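Local coordinates for oxysterol-binding protein homolog 1 (Saccharomyces cerevisiae, PDB 5H28) that carries sterols and other lipids between membranes through the cytosol, its ankyrin repeats targeting it to the nucleus-vacuole junction by binding NVJ1, at residues P35-Q38 with Q39-L43. Sequence-based numbering, arbitrary orientation.
Sequences PNVQ and QVLHL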
loop_
_atom_site.group_PDB
_atom_site.type_symbol
_atom_site.label_atom_id
_atom_site.label_comp_id
_atom_site.label_asym_id
_atom_site.label_seq_id
_atom_site.Cartn_x
_atom_site.Cartn_y
_atom_site.Cartn_z
ATOM N N PRO A 35 20.514 -1.462 21.010
ATOM C CA PRO A 35 19.998 -2.367 19.978
ATOM C C PRO A 35 18.896 -3.310 20.455
ATOM O O PRO A 35 17.885 -3.490 19.775
ATOM C CB PRO A 35 21.243 -3.129 19.532
ATOM C CG PRO A 35 22.341 -2.146 19.765
ATOM C CD PRO A 35 21.981 -1.566 21.107
ATOM N N ASN A 36 19.097 -3.917 21.620
ATOM C CA ASN A 36 18.114 -4.844 22.164
ATOM C C ASN A 36 16.806 -4.137 22.465
ATOM O O ASN A 36 15.729 -4.670 22.193
ATOM C CB ASN A 36 18.650 -5.507 23.432
ATOM C CG ASN A 36 19.899 -6.319 23.172
ATOM O OD1 ASN A 36 19.959 -7.094 22.217
ATOM N ND2 ASN A 36 20.903 -6.153 24.024
ATOM N N VAL A 37 16.902 -2.940 23.032
ATOM C CA VAL A 37 15.721 -2.151 23.350
ATOM C C VAL A 37 14.936 -1.881 22.073
ATOM O O VAL A 37 13.724 -2.076 22.026
ATOM C CB VAL A 37 16.117 -0.812 24.015
ATOM C CG1 VAL A 37 14.925 0.137 24.060
ATOM C CG2 VAL A 37 16.630 -1.078 25.428
ATOM N N GLN A 38 15.638 -1.442 21.035
ATOM C CA GLN A 38 15.008 -1.152 19.754
ATOM C C GLN A 38 14.369 -2.390 19.133
ATOM O O GLN A 38 13.232 -2.348 18.676
ATOM C CB GLN A 38 16.038 -0.580 18.777
ATOM C CG GLN A 38 16.495 0.832 19.092
ATOM C CD GLN A 38 15.400 1.853 18.881
ATOM O OE1 GLN A 38 14.788 1.908 17.815
ATOM N NE2 GLN A 38 15.148 2.672 19.894
ATOM N N GLN A 39 15.103 -3.496 19.122
ATOM C CA GLN A 39 14.598 -4.722 18.528
ATOM C C GLN A 39 13.332 -5.249 19.189
ATOM O O GLN A 39 12.425 -5.722 18.502
ATOM C CB GLN A 39 15.694 -5.785 18.533
ATOM C CG GLN A 39 16.811 -5.463 17.553
ATOM C CD GLN A 39 17.997 -6.389 17.679
ATOM O OE1 GLN A 39 17.853 -7.608 17.638
ATOM N NE2 GLN A 39 19.185 -5.813 17.816
ATOM N N VAL A 40 13.264 -5.173 20.514
ATOM C CA VAL A 40 12.083 -5.650 21.221
ATOM C C VAL A 40 10.905 -4.702 21.016
ATOM O O VAL A 40 9.766 -5.149 20.875
ATOM C CB VAL A 40 12.372 -5.826 22.728
ATOM C CG1 VAL A 40 11.083 -6.141 23.486
ATOM C CG2 VAL A 40 13.369 -6.961 22.922
ATOM N N LEU A 41 11.173 -3.396 20.998
ATOM C CA LEU A 41 10.112 -2.414 20.785
ATOM C C LEU A 41 9.492 -2.591 19.401
ATOM O O LEU A 41 8.285 -2.426 19.238
ATOM C CB LEU A 41 10.649 -0.987 20.941
ATOM C CG LEU A 41 10.941 -0.526 22.371
ATOM C CD1 LEU A 41 11.582 0.854 22.335
ATOM C CD2 LEU A 41 9.654 -0.496 23.184
ATOM N N HIS A 42 10.313 -2.928 18.406
ATOM C CA HIS A 42 9.811 -3.144 17.049
ATOM C C HIS A 42 8.834 -4.318 16.985
ATOM O O HIS A 42 8.008 -4.394 16.078
ATOM C CB HIS A 42 10.964 -3.410 16.072
ATOM C CG HIS A 42 11.569 -2.169 15.492
ATOM N ND1 HIS A 42 12.416 -1.350 16.204
ATOM C CD2 HIS A 42 11.431 -1.601 14.271
ATOM C CE1 HIS A 42 12.774 -0.326 15.448
ATOM N NE2 HIS A 42 12.189 -0.454 14.270
ATOM N N LEU A 43 8.928 -5.235 17.942
ATOM C CA LEU A 43 8.036 -6.391 17.962
ATOM C C LEU A 43 6.927 -6.253 18.997
ATOM O O LEU A 43 6.147 -7.178 19.206
ATOM C CB LEU A 43 8.831 -7.672 18.236
ATOM C CG LEU A 43 9.794 -8.103 17.126
ATOM C CD1 LEU A 43 10.679 -9.231 17.629
ATOM C CD2 LEU A 43 9.011 -8.541 15.900
#
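Two N-H groups of His42 converge on the carbonyl oxygen of Gln38. The backbone N of His42 donates the expected helical bond to Gln38 O at 3.0 Å, and ND1 of the same residue adds a shorter one to that oxygen, 2.8 Å. The second bond is straight at the hydrogen (161°) and lies almost in the imidazole plane, yet it reaches the oxygen from above the carbonyl plane, leaving the more axial approach to the amide. A chi1 of -87° and a chi2 of 76° bring ND1 back over the preceding turn. Histidine suits this place because its ring nitrogen sits close enough to the main chain to donate to it, and the bond is likely to keep a proton on ND1. A leucine here would probably leave Gln38 O with the backbone donor alone and the end of this turn without its side-chain tie.

The other backbone bonds across the contact follow the same i to i+4 pattern, as in Gln39 N to Pro35 O at 2.9 Å. Proline fits the first turn, where its missing N-H costs little, and Asp34 OD1 accepts from Val37 N. On the buried face, Val37 CG1 meets Leu41 CD1 at 3.8 Å, the two side chains running alongside each other; Val37 and Val40 also touch helix 2-15. Gln39, on an exposed face, hydrogen-bonds through OE1 to Lys2 NZ. The helix thus joins an apolar side packed in the ankyrin domain to a polar side whose last turn the imidazole ties down.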